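Local coordinates for protein magnesium transporter MgtE (Enterococcus faecalis, PDB 2OUX) that probably transports magnesium ions across the cell membrane as a homodimer, this chain being the cytoplasmic part with its N domain and paired CBS domains, at residues Leu34-Tyr37 against Glu38-Gln41; Leu63-Met66 against Phe67-Ile70; Asn74-Met77 against Lys78-Ala82; Ile254-Ile257 against Asp258-Ala262. One frame throughout, in Å; residues are numbered along the deposited sequence.

Contact 1. Residues Leu34-Tyr37 against Glu38-Gln41; sequences LHIY and EQGQ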
ATOM      1  N   LEU A  34      -6.435  15.125  13.413  1.00 29.66           N
ATOM      2  CA  LEU A  34      -6.594  13.697  13.662  1.00 29.25           C
ATOM      3  C   LEU A  34      -6.699  12.951  12.330  1.00 26.97           C
ATOM      4  O   LEU A  34      -7.207  13.487  11.350  1.00 23.68           O
ATOM      5  CB  LEU A  34      -7.879  13.430  14.459  1.00 31.69           C
ATOM      6  CG  LEU A  34      -8.097  13.960  15.877  1.00 32.67           C
ATOM      7  CD1 LEU A  34      -9.546  13.753  16.260  1.00 31.90           C
ATOM      8  CD2 LEU A  34      -7.191  13.231  16.852  1.00 34.09           C
ATOM      9  N   HIS A  35      -6.214  11.713  12.318  1.00 27.09           N
ATOM     10  CA  HIS A  35      -6.292  10.839  11.149  1.00 27.10           C
ATOM     11  C   HIS A  35      -7.792  10.542  10.992  1.00 24.63           C
ATOM     12  O   HIS A  35      -8.501  10.464  11.987  1.00 23.94           O
ATOM     13  CB  HIS A  35      -5.519   9.548  11.437  1.00 27.44           C
ATOM     14  CG  HIS A  35      -5.660   8.503  10.373  1.00 31.44           C
ATOM     15  ND1 HIS A  35      -4.642   8.200   9.488  1.00 30.22           N
ATOM     16  CD2 HIS A  35      -6.687   7.683  10.066  1.00 29.94           C
ATOM     17  CE1 HIS A  35      -5.043   7.233   8.683  1.00 29.87           C
ATOM     18  NE2 HIS A  35      -6.278   6.899   9.009  1.00 33.67           N
ATOM     19  N   ILE A  36      -8.272  10.371   9.765  1.00 24.35           N
ATOM     20  CA  ILE A  36      -9.694  10.116   9.550  1.00 24.49           C
ATOM     21  C   ILE A  36     -10.300   8.978  10.370  1.00 25.55           C
ATOM     22  O   ILE A  36     -11.489   9.010  10.663  1.00 25.53           O
ATOM     23  CB  ILE A  36     -10.018   9.873   8.063  1.00 26.33           C
ATOM     24  CG1 ILE A  36      -9.092   8.802   7.485  1.00 26.50           C
ATOM     25  CG2 ILE A  36      -9.929  11.188   7.294  1.00 24.79           C
ATOM     26  CD1 ILE A  36      -9.514   8.318   6.111  1.00 23.21           C
ATOM     27  N   TYR A  37      -9.502   7.979  10.743  1.00 24.95           N
ATOM     28  CA  TYR A  37     -10.025   6.880  11.557  1.00 25.75           C
ATOM     29  C   TYR A  37     -10.282   7.356  12.984  1.00 25.82           C
ATOM     30  O   TYR A  37     -11.235   6.922  13.626  1.00 25.55           O
ATOM     31  CB  TYR A  37      -9.058   5.703  11.618  1.00 23.40           C
ATOM     32  CG  TYR A  37      -9.399   4.724  12.728  1.00 24.72           C
ATOM     33  CD1 TYR A  37     -10.474   3.835  12.609  1.00 23.90           C
ATOM     34  CD2 TYR A  37      -8.676   4.719  13.918  1.00 25.98           C
ATOM     35  CE1 TYR A  37     -10.810   2.957  13.651  1.00 24.85           C
ATOM     36  CE2 TYR A  37      -9.001   3.853  14.962  1.00 25.92           C
ATOM     37  CZ  TYR A  37     -10.069   2.980  14.824  1.00 25.80           C
ATOM     38  OH  TYR A  37     -10.373   2.129  15.857  1.00 25.96           O
ATOM     39  N   GLU A  38      -9.409   8.219  13.488  1.00 25.18           N
ATOM     40  CA  GLU A  38      -9.587   8.749  14.837  1.00 29.11           C
ATOM     41  C   GLU A  38     -10.787   9.707  14.795  1.00 28.19           C
ATOM     42  O   GLU A  38     -11.569   9.797  15.750  1.00 26.53           O
ATOM     43  CB  GLU A  38      -8.313   9.467  15.303  1.00 30.11           C
ATOM     44  CG  GLU A  38      -7.075   8.593  15.234  1.00 32.16           C
ATOM     45  CD  GLU A  38      -5.806   9.286  15.707  1.00 36.34           C
ATOM     46  OE1 GLU A  38      -5.593  10.481  15.390  1.00 38.81           O
ATOM     47  OE2 GLU A  38      -5.000   8.617  16.385  1.00 37.31           O
ATOM     48  N   GLN A  39     -10.934  10.411  13.675  1.00 27.64           N
ATOM     49  CA  GLN A  39     -12.061  11.321  13.496  1.00 27.33           C
ATOM     50  C   GLN A  39     -13.345  10.503  13.608  1.00 28.32           C
ATOM     51  O   GLN A  39     -14.326  10.942  14.211  1.00 27.77           O
ATOM     52  CB  GLN A  39     -12.001  11.997  12.121  1.00 25.12           C
ATOM     53  CG  GLN A  39     -10.952  13.104  12.022  1.00 26.16           C
ATOM     54  CD  GLN A  39     -10.796  13.646  10.614  1.00 24.97           C
ATOM     55  OE1 GLN A  39     -11.760  13.714   9.846  1.00 21.92           O
ATOM     56  NE2 GLN A  39      -9.573  14.037  10.267  1.00 26.46           N
ATOM     57  N   GLY A  40     -13.330   9.309  13.024  1.00 27.84           N
ATOM     58  CA  GLY A  40     -14.502   8.454  13.077  1.00 29.31           C
ATOM     59  C   GLY A  40     -14.850   7.997  14.486  1.00 30.45           C
ATOM     60  O   GLY A  40     -16.019   7.964  14.871  1.00 31.69           O
ATOM     61  N   GLN A  41     -13.837   7.636  15.264  1.00 30.96           N
ATOM     62  CA  GLN A  41     -14.065   7.190  16.630  1.00 31.54           C
ATOM     63  C   GLN A  41     -14.617   8.329  17.480  1.00 32.62           C
ATOM     64  O   GLN A  41     -15.576   8.146  18.230  1.00 33.16           O
ATOM     65  CB  GLN A  41     -12.764   6.658  17.231  1.00 32.67           C
ATOM     66  CG  GLN A  41     -12.244   5.426  16.509  1.00 33.62           C
ATOM     67  CD  GLN A  41     -13.276   4.311  16.470  1.00 33.34           C
ATOM     68  OE1 GLN A  41     -13.549   3.673  17.486  1.00 35.11           O
ATOM     69  NE2 GLN A  41     -13.864   4.083  15.299  1.00 29.91           N
TER
HETATM   70  O   HOH W   1     -13.748   5.350  12.614  1.00 29.40           O
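Y37 O accepts two hydrogen bonds, one from Q41 N at 3.2 Å and one from a water that in turn accepts from Q41 NE2. The bend in the glutamine chain at its second torsion (chi2 -56°) folds the amide back over the tyrosine. Q41 CG then lies over one face of the Y37 ring, 4.0 Å from its centroid, as a CH-pi contact, and the amide follows in a plane only 11° from that of the ring, with Q41 NE2 3.6 Å from Y37 CE1. The CH-pi contact and the water bridge probably limit the rotation of the amide. The other glutamine reaches backward instead. Q39 runs extended beyond CG and gives NE2 to L34 O at 2.7 Å, the N-H pointing fairly straight (152°) but approaching from above the carbonyl plane, while the acceptor stays close to the plane of the amide. E38 also turns toward the start of the helix, where its OE1 takes a weak bond from H35 N at 3.4 Å and touches L34 CD2 at 3.5 Å. Its OE2 is bonded to the hydroxyl of Y230 of the second subunit, whose ring also meets H35 edge-to-face. L34 itself packs on helix 8-20. With H35 at the N-cap position and E38 three residues on, the weak bond resembles the return half of a capping box, without the reciprocal side-chain bond, at the start of helix 36-43, where the MgtE N domain meets the second subunit.

Contact 2. Residues Leu63-Met66 against Phe67-Ile70; sequences LADM and FDVI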
ATOM      1  N   LEU A  63     -16.503  16.060   5.907  1.00 27.42           N
ATOM      2  CA  LEU A  63     -17.235  15.002   6.587  1.00 26.92           C
ATOM      3  C   LEU A  63     -17.130  13.701   5.788  1.00 24.35           C
ATOM      4  O   LEU A  63     -17.112  12.614   6.351  1.00 25.72           O
ATOM      5  CB  LEU A  63     -18.700  15.390   6.756  1.00 27.70           C
ATOM      6  CG  LEU A  63     -19.403  14.572   7.833  1.00 28.42           C
ATOM      7  CD1 LEU A  63     -18.838  14.936   9.197  1.00 27.88           C
ATOM      8  CD2 LEU A  63     -20.891  14.833   7.781  1.00 29.46           C
ATOM      9  N   ALA A  64     -17.049  13.827   4.475  1.00 23.93           N
ATOM     10  CA  ALA A  64     -16.928  12.661   3.608  1.00 26.28           C
ATOM     11  C   ALA A  64     -15.591  11.935   3.830  1.00 24.92           C
ATOM     12  O   ALA A  64     -15.530  10.709   3.798  1.00 25.21           O
ATOM     13  CB  ALA A  64     -17.064  13.084   2.151  1.00 22.66           C
ATOM     14  N   ASP A  65     -14.523  12.691   4.057  1.00 26.57           N
ATOM     15  CA  ASP A  65     -13.220  12.073   4.280  1.00 28.50           C
ATOM     16  C   ASP A  65     -13.309  11.117   5.462  1.00 28.09           C
ATOM     17  O   ASP A  65     -12.647  10.077   5.498  1.00 25.90           O
ATOM     18  CB  ASP A  65     -12.157  13.130   4.597  1.00 29.55           C
ATOM     19  CG  ASP A  65     -11.840  14.009   3.420  1.00 28.46           C
ATOM     20  OD1 ASP A  65     -11.749  13.482   2.295  1.00 30.89           O
ATOM     21  OD2 ASP A  65     -11.666  15.229   3.625  1.00 32.22           O
HETATM   22  N   MSE A  66     -14.121  11.492   6.439  1.00 27.43           N
HETATM   23  CA  MSE A  66     -14.272  10.672   7.619  1.00 29.42           C
HETATM   24  C   MSE A  66     -15.200   9.490   7.357  1.00 29.81           C
HETATM   25  O   MSE A  66     -14.869   8.356   7.711  1.00 30.12           O
HETATM   26  CB  MSE A  66     -14.808  11.503   8.788  1.00 31.38           C
HETATM   27  CG  MSE A  66     -15.101  10.665  10.025  1.00 35.23           C
HETATM   28 SE   MSE A  66     -16.112  11.604  11.368  1.00 45.95          SE
HETATM   29  CE  MSE A  66     -17.767  11.785  10.399  1.00 39.24           C
ATOM     30  N   PHE A  67     -16.354   9.744   6.741  1.00 29.94           N
ATOM     31  CA  PHE A  67     -17.287   8.658   6.467  1.00 30.78           C
ATOM     32  C   PHE A  67     -16.664   7.551   5.632  1.00 31.23           C
ATOM     33  O   PHE A  67     -16.946   6.378   5.864  1.00 32.72           O
ATOM     34  CB  PHE A  67     -18.564   9.179   5.810  1.00 33.67           C
ATOM     35  CG  PHE A  67     -19.674   9.417   6.791  1.00 35.79           C
ATOM     36  CD1 PHE A  67     -19.663  10.536   7.615  1.00 37.66           C
ATOM     37  CD2 PHE A  67     -20.687   8.479   6.952  1.00 35.69           C
ATOM     38  CE1 PHE A  67     -20.641  10.716   8.591  1.00 37.32           C
ATOM     39  CE2 PHE A  67     -21.666   8.651   7.924  1.00 38.38           C
ATOM     40  CZ  PHE A  67     -21.643   9.772   8.746  1.00 36.30           C
ATOM     41  N   ASP A  68     -15.806   7.916   4.682  1.00 29.97           N
ATOM     42  CA  ASP A  68     -15.129   6.922   3.857  1.00 28.50           C
ATOM     43  C   ASP A  68     -14.658   5.747   4.709  1.00 27.42           C
ATOM     44  O   ASP A  68     -14.628   4.619   4.243  1.00 28.79           O
ATOM     45  CB  ASP A  68     -13.884   7.508   3.168  1.00 28.06           C
ATOM     46  CG  ASP A  68     -14.216   8.370   1.981  1.00 25.99           C
ATOM     47  OD1 ASP A  68     -15.119   7.993   1.209  1.00 22.30           O
ATOM     48  OD2 ASP A  68     -13.553   9.416   1.812  1.00 26.46           O
ATOM     49  N   VAL A  69     -14.280   5.994   5.955  1.00 26.67           N
ATOM     50  CA  VAL A  69     -13.783   4.890   6.759  1.00 26.89           C
ATOM     51  C   VAL A  69     -14.682   4.351   7.857  1.00 28.83           C
ATOM     52  O   VAL A  69     -14.358   3.339   8.478  1.00 28.72           O
ATOM     53  CB  VAL A  69     -12.413   5.226   7.359  1.00 26.87           C
ATOM     54  CG1 VAL A  69     -11.427   5.493   6.231  1.00 25.30           C
ATOM     55  CG2 VAL A  69     -12.521   6.434   8.287  1.00 28.72           C
ATOM     56  N   ILE A  70     -15.801   5.020   8.112  1.00 29.54           N
ATOM     57  CA  ILE A  70     -16.736   4.539   9.120  1.00 31.44           C
ATOM     58  C   ILE A  70     -17.369   3.276   8.509  1.00 30.93           C
ATOM     59  O   ILE A  70     -17.751   3.269   7.336  1.00 27.95           O
ATOM     60  CB  ILE A  70     -17.865   5.590   9.413  1.00 34.52           C
ATOM     61  CG1 ILE A  70     -17.261   6.881   9.976  1.00 35.33           C
ATOM     62  CG2 ILE A  70     -18.884   4.997  10.373  1.00 31.62           C
ATOM     63  CD1 ILE A  70     -16.351   6.644  11.177  1.00 40.31           C
TER
HETATM   64  O   HOH W   2     -11.182   9.524   2.919  1.00 22.63           O
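L63 and F67 sit one turn apart at the C-terminal end of helix 60-67, where the chain leaves through a type I beta turn from F67 to I70. The last sound helical bonds run from F67 N to L63 O and from D68 N to A64 O at 2.9 Å. Beyond them I70 N reaches M66 O only weakly, its stronger bond being to F67 O across the turn.

Apolar contacts gather on the F67 ring. L63 lies alongside it, pointing the same way, with CG 4.1 Å from F67 CD1. The selenomethionine M66 bends at its third torsion (chi3 67°), which swings CE to within 3.6 Å of F67 CE1 at an oblique angle. Helix 86-93 adds M92 to this cluster.

The polar side is acidic. D68 OD1 is held by Y97 N and N100 ND2, which fixes the carboxylate near D99, a magnesium ligand. D68 OD2 comes within 4.5 Å of D65 OD1, two like charges whose repulsion is probably modest at this distance. A single water donates to both D65 O, at 3.0 Å, and D68 OD2, at 2.6 Å.

Contact 3. Residues Asn74-Met77 against Lys78-Ala82; sequences NENM and KDYLA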
ATOM      1  N   ASN A  74     -22.123  -0.320  10.197  1.00 66.59           N
ATOM      2  CA  ASN A  74     -22.259   0.259  11.534  1.00 69.81           C
ATOM      3  C   ASN A  74     -23.658  -0.062  12.043  1.00 72.52           C
ATOM      4  O   ASN A  74     -23.841  -0.656  13.106  1.00 72.78           O
ATOM      5  CB  ASN A  74     -22.115   1.774  11.417  1.00 70.33           C
ATOM      6  CG  ASN A  74     -21.980   2.470  12.760  1.00 70.55           C
ATOM      7  OD1 ASN A  74     -20.946   2.380  13.420  1.00 69.96           O
ATOM      8  ND2 ASN A  74     -23.026   3.182  13.165  1.00 70.60           N
ATOM      9  N   GLU A  75     -24.628   0.375  11.245  1.00 74.72           N
ATOM     10  CA  GLU A  75     -26.057   0.187  11.454  1.00 76.95           C
ATOM     11  C   GLU A  75     -26.719   1.407  12.049  1.00 76.72           C
ATOM     12  O   GLU A  75     -27.944   1.561  11.948  1.00 76.32           O
ATOM     13  CB  GLU A  75     -26.360  -1.062  12.287  1.00 79.79           C
ATOM     14  CG  GLU A  75     -27.718  -1.675  11.919  1.00 83.73           C
ATOM     15  CD  GLU A  75     -27.856  -3.109  12.368  1.00 85.98           C
ATOM     16  OE1 GLU A  75     -27.709  -3.344  13.583  1.00 87.35           O
ATOM     17  OE2 GLU A  75     -28.111  -3.992  11.513  1.00 87.48           O
ATOM     18  N   ASN A  76     -25.916   2.280  12.657  1.00 76.45           N
ATOM     19  CA  ASN A  76     -26.488   3.493  13.199  1.00 76.08           C
ATOM     20  C   ASN A  76     -26.481   4.462  12.031  1.00 75.06           C
ATOM     21  O   ASN A  76     -26.736   5.663  12.205  1.00 74.44           O
ATOM     22  CB  ASN A  76     -25.708   4.069  14.396  1.00 77.59           C
ATOM     23  CG  ASN A  76     -26.495   5.176  15.103  1.00 79.64           C
ATOM     24  OD1 ASN A  76     -27.561   4.927  15.674  1.00 80.52           O
ATOM     25  ND2 ASN A  76     -25.992   6.404  15.034  1.00 80.17           N
HETATM   26  N   MSE A  77     -26.203   3.931  10.831  1.00 73.58           N
HETATM   27  CA  MSE A  77     -26.219   4.769   9.635  1.00 72.80           C
HETATM   28  C   MSE A  77     -27.695   5.078   9.564  1.00 71.25           C
HETATM   29  O   MSE A  77     -28.347   5.176  10.601  1.00 71.91           O
HETATM   30  CB  MSE A  77     -25.775   4.029   8.355  1.00 74.79           C
HETATM   31  CG  MSE A  77     -24.305   3.584   8.298  1.00 76.63           C
HETATM   32 SE   MSE A  77     -22.985   5.004   8.156  1.00 80.40          SE
HETATM   33  CE  MSE A  77     -21.997   4.558   9.743  1.00 77.99           C
ATOM     34  N   LYS A  78     -28.242   5.205   8.367  1.00 68.55           N
ATOM     35  CA  LYS A  78     -29.658   5.515   8.263  1.00 66.33           C
ATOM     36  C   LYS A  78     -29.958   6.820   9.012  1.00 63.41           C
ATOM     37  O   LYS A  78     -30.227   7.852   8.387  1.00 62.45           O
ATOM     38  CB  LYS A  78     -30.496   4.369   8.849  1.00 67.31           C
ATOM     39  CG  LYS A  78     -30.511   3.102   8.003  1.00 68.43           C
ATOM     40  CD  LYS A  78     -31.487   2.058   8.545  1.00 68.72           C
ATOM     41  CE  LYS A  78     -31.463   0.801   7.686  1.00 68.22           C
ATOM     42  NZ  LYS A  78     -32.367  -0.259   8.202  1.00 68.72           N
ATOM     43  N   ASP A  79     -29.918   6.779  10.345  1.00 60.11           N
ATOM     44  CA  ASP A  79     -30.179   7.983  11.121  1.00 57.99           C
ATOM     45  C   ASP A  79     -29.023   8.985  11.170  1.00 54.95           C
ATOM     46  O   ASP A  79     -29.269  10.169  11.415  1.00 55.07           O
ATOM     47  CB  ASP A  79     -30.662   7.663  12.546  1.00 60.29           C
ATOM     48  CG  ASP A  79     -30.161   6.338  13.060  1.00 61.59           C
ATOM     49  OD1 ASP A  79     -28.956   6.061  12.918  1.00 63.51           O
ATOM     50  OD2 ASP A  79     -30.982   5.582  13.625  1.00 60.53           O
ATOM     51  N   TYR A  80     -27.775   8.552  10.958  1.00 49.44           N
ATOM     52  CA  TYR A  80     -26.686   9.537  10.936  1.00 44.98           C
ATOM     53  C   TYR A  80     -27.067  10.445   9.781  1.00 43.78           C
ATOM     54  O   TYR A  80     -27.078  11.669   9.899  1.00 41.92           O
ATOM     55  CB  TYR A  80     -25.323   8.924  10.600  1.00 43.24           C
ATOM     56  CG  TYR A  80     -24.572   8.296  11.751  1.00 43.24           C
ATOM     57  CD1 TYR A  80     -24.584   8.868  13.024  1.00 41.59           C
ATOM     58  CD2 TYR A  80     -23.812   7.139  11.555  1.00 43.44           C
ATOM     59  CE1 TYR A  80     -23.855   8.306  14.072  1.00 42.29           C
ATOM     60  CE2 TYR A  80     -23.078   6.571  12.595  1.00 42.82           C
ATOM     61  CZ  TYR A  80     -23.105   7.156  13.847  1.00 42.02           C
ATOM     62  OH  TYR A  80     -22.378   6.595  14.870  1.00 41.76           O
ATOM     63  N   LEU A  81     -27.396   9.819   8.656  1.00 43.03           N
ATOM     64  CA  LEU A  81     -27.781  10.551   7.463  1.00 44.54           C
ATOM     65  C   LEU A  81     -29.123  11.265   7.625  1.00 44.59           C
ATOM     66  O   LEU A  81     -29.297  12.381   7.138  1.00 43.55           O
ATOM     67  CB  LEU A  81     -27.844   9.605   6.262  1.00 45.14           C
ATOM     68  CG  LEU A  81     -26.593   8.793   5.908  1.00 47.05           C
ATOM     69  CD1 LEU A  81     -26.590   8.564   4.398  1.00 46.50           C
ATOM     70  CD2 LEU A  81     -25.323   9.531   6.317  1.00 45.91           C
ATOM     71  N   ALA A  82     -30.064  10.617   8.305  1.00 44.70           N
ATOM     72  CA  ALA A  82     -31.386  11.192   8.520  1.00 45.20           C
ATOM     73  C   ALA A  82     -31.312  12.516   9.276  1.00 44.48           C
ATOM     74  O   ALA A  82     -31.925  13.500   8.865  1.00 43.15           O
ATOM     75  CB  ALA A  82     -32.262  10.213   9.276  1.00 46.43           C
TER
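N76 and Y80 meet almost at right angles: the amide stands nearly upright on the ring, the two planes 85° apart. N76 ND2 is the atom that touches, 3.0 Å above the ring plane and displaced toward the rim near Y80 CE1. With N76 CG anti to the backbone N (chi1 -169°), the amide is carried across the ring face. R51 of helix 48-57 packs on both residues.

M77, a selenomethionine, comes to the same ring differently. Its chain bends at the second and third torsions and arrives at the edge, where M77 CE lies in the ring plane 3.6 Å from Y80 CD2. M77 SE, 5.5 Å from the ring centroid, is likewise at the edge. The tyrosine is thus met on a face by an amide and at its rim by a methyl group.

K78 sends its extended chain away to a salt bridge with D109. Its carbonyl oxygen K78 O accepts A82 N at 2.8 Å and also Q112 NE2. Y80 N makes a weak bond to M77 O. Together M77 and Y80 form a Met-aromatic contact at the N-terminal start of helix 79-83, with K78 at the N-cap position, after the loop that carries the magnesium-binding residue E72.

Contact 4. Residues Ile254-Ile257 against Asp258-Ala262; sequences IDVI and DDEAA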
ATOM      1  N   ILE A 254      -8.129  -6.162   2.524  1.00 23.58           N
ATOM      2  CA  ILE A 254      -7.951  -6.706   3.848  1.00 24.72           C
ATOM      3  C   ILE A 254      -9.321  -6.961   4.478  1.00 26.21           C
ATOM      4  O   ILE A 254      -9.520  -7.988   5.130  1.00 24.80           O
ATOM      5  CB  ILE A 254      -7.107  -5.769   4.736  1.00 25.44           C
ATOM      6  CG1 ILE A 254      -5.623  -5.905   4.342  1.00 25.27           C
ATOM      7  CG2 ILE A 254      -7.322  -6.118   6.209  1.00 24.42           C
ATOM      8  CD1 ILE A 254      -4.690  -4.893   4.952  1.00 16.57           C
ATOM      9  N   ASP A 255     -10.267  -6.044   4.271  1.00 25.82           N
ATOM     10  CA  ASP A 255     -11.607  -6.223   4.831  1.00 28.18           C
ATOM     11  C   ASP A 255     -12.262  -7.428   4.171  1.00 30.06           C
ATOM     12  O   ASP A 255     -12.946  -8.212   4.821  1.00 32.23           O
ATOM     13  CB  ASP A 255     -12.485  -4.987   4.605  1.00 25.97           C
ATOM     14  CG  ASP A 255     -12.061  -3.795   5.451  1.00 24.26           C
ATOM     15  OD1 ASP A 255     -11.359  -3.979   6.465  1.00 24.24           O
ATOM     16  OD2 ASP A 255     -12.445  -2.666   5.102  1.00 24.91           O
ATOM     17  N   VAL A 256     -12.058  -7.560   2.868  1.00 30.91           N
ATOM     18  CA  VAL A 256     -12.598  -8.688   2.137  1.00 29.72           C
ATOM     19  C   VAL A 256     -12.028  -9.967   2.746  1.00 29.76           C
ATOM     20  O   VAL A 256     -12.769 -10.902   3.043  1.00 29.21           O
ATOM     21  CB  VAL A 256     -12.222  -8.605   0.652  1.00 28.71           C
ATOM     22  CG1 VAL A 256     -12.490  -9.936  -0.037  1.00 29.19           C
ATOM     23  CG2 VAL A 256     -13.021  -7.503  -0.007  1.00 26.91           C
ATOM     24  N   ILE A 257     -10.713  -9.994   2.943  1.00 30.37           N
ATOM     25  CA  ILE A 257     -10.054 -11.162   3.529  1.00 30.67           C
ATOM     26  C   ILE A 257     -10.628 -11.442   4.918  1.00 32.24           C
ATOM     27  O   ILE A 257     -10.826 -12.599   5.297  1.00 32.89           O
ATOM     28  CB  ILE A 257      -8.517 -10.960   3.655  1.00 29.88           C
ATOM     29  CG1 ILE A 257      -7.871 -10.930   2.267  1.00 31.74           C
ATOM     30  CG2 ILE A 257      -7.900 -12.092   4.478  1.00 28.71           C
ATOM     31  CD1 ILE A 257      -6.437 -10.457   2.266  1.00 32.40           C
ATOM     32  N   ASP A 258     -10.887 -10.384   5.681  1.00 32.66           N
ATOM     33  CA  ASP A 258     -11.440 -10.551   7.016  1.00 32.60           C
ATOM     34  C   ASP A 258     -12.811 -11.213   6.925  1.00 33.64           C
ATOM     35  O   ASP A 258     -13.156 -12.066   7.749  1.00 32.73           O
ATOM     36  CB  ASP A 258     -11.566  -9.203   7.740  1.00 32.89           C
ATOM     37  CG  ASP A 258     -10.249  -8.729   8.341  1.00 34.99           C
ATOM     38  OD1 ASP A 258      -9.433  -9.586   8.734  1.00 36.08           O
ATOM     39  OD2 ASP A 258     -10.032  -7.500   8.439  1.00 35.78           O
ATOM     40  N   ASP A 259     -13.587 -10.825   5.918  1.00 33.88           N
ATOM     41  CA  ASP A 259     -14.915 -11.384   5.733  1.00 36.81           C
ATOM     42  C   ASP A 259     -14.873 -12.856   5.332  1.00 38.83           C
ATOM     43  O   ASP A 259     -15.570 -13.686   5.910  1.00 40.80           O
ATOM     44  CB  ASP A 259     -15.697 -10.583   4.689  1.00 36.30           C
ATOM     45  CG  ASP A 259     -16.040  -9.172   5.164  1.00 36.80           C
ATOM     46  OD1 ASP A 259     -16.019  -8.927   6.390  1.00 35.78           O
ATOM     47  OD2 ASP A 259     -16.344  -8.313   4.313  1.00 35.09           O
ATOM     48  N   GLU A 260     -14.055 -13.187   4.344  1.00 39.82           N
ATOM     49  CA  GLU A 260     -13.951 -14.569   3.899  1.00 40.55           C
ATOM     50  C   GLU A 260     -13.574 -15.521   5.032  1.00 42.07           C
ATOM     51  O   GLU A 260     -14.077 -16.649   5.108  1.00 43.61           O
ATOM     52  CB  GLU A 260     -12.928 -14.672   2.774  1.00 38.43           C
ATOM     53  CG  GLU A 260     -13.392 -14.047   1.473  1.00 38.48           C
ATOM     54  CD  GLU A 260     -14.663 -14.696   0.932  1.00 40.17           C
ATOM     55  OE1 GLU A 260     -14.932 -15.865   1.293  1.00 40.33           O
ATOM     56  OE2 GLU A 260     -15.381 -14.046   0.137  1.00 36.96           O
ATOM     57  N   ALA A 261     -12.688 -15.068   5.910  1.00 43.42           N
ATOM     58  CA  ALA A 261     -12.250 -15.877   7.041  1.00 44.88           C
ATOM     59  C   ALA A 261     -13.405 -16.118   8.004  1.00 48.02           C
ATOM     60  O   ALA A 261     -13.775 -17.264   8.271  1.00 48.93           O
ATOM     61  CB  ALA A 261     -11.115 -15.182   7.766  1.00 42.82           C
ATOM     62  N   ALA A 262     -13.971 -15.034   8.525  1.00 49.78           N
ATOM     63  CA  ALA A 262     -15.085 -15.130   9.463  1.00 51.77           C
ATOM     64  C   ALA A 262     -16.198 -15.991   8.874  1.00 52.19           C
ATOM     65  O   ALA A 262     -16.931 -16.667   9.603  1.00 53.82           O
ATOM     66  CB  ALA A 262     -15.614 -13.739   9.793  1.00 50.79           C
TER
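The first torsion of D258 (chi1 -80°) sets CG anti to its carbonyl carbon, and the carboxylate is thereby laid back along the helix beside I254, the two side chains pointing the same way. D258 OD2 comes 3.8 Å from I254 CG2. It also forms a salt bridge to R228 NE of the second subunit, so the acid spans an apolar neighbour in its own chain and a charge in the other. D259 takes much the same first torsion (chi1 -68°), which leaves its OD2 beside D255 O at 3.4 Å, two acceptors without a bond between them.

Regular backbone bonds, each spanning four residues, tie the turns from D258 N to I254 O, at 2.8 Å, through to A261 N and I257 O. All belong to helix 250-262, the last helix of the second CBS domain, which packs on the second subunit: I257 meets D258 of the second subunit, and A261 meets A261 of the second subunit.

Two acids lie near magnesium sites. D255 OD1 stands 4.2 Å from D258 OD2; a bound magnesium ion about 4 Å from the nearest D255 side-chain atom, together with R228 of the second subunit at D258, probably eases this repulsion. E260 is a magnesium ligand, and its OE2 accepts Q220 NE2 while its OE1 lies close to the like-charged E221 OE2.

Overall arrangement
The first three contacts lie in series within the N domain, while contact 4 belongs to the second CBS domain. Contact 2 is the most buried, the other three being only partly so, and it joins its neighbours: its I70 touches G40 of contact 1 and M77 of contact 3, and its F67 ring packs on M77 and L81. Contacts 1 and 3 are both helix starts, one bridged by glutamine and glutamate side chains, the other gathered round a tyrosine ring. Contact 2 closes a helix, and contact 4 runs along one. Contacts 1 and 4, their centres about 22 Å apart, both meet the second subunit, through Y230 of that subunit in the first and its R228 in the second.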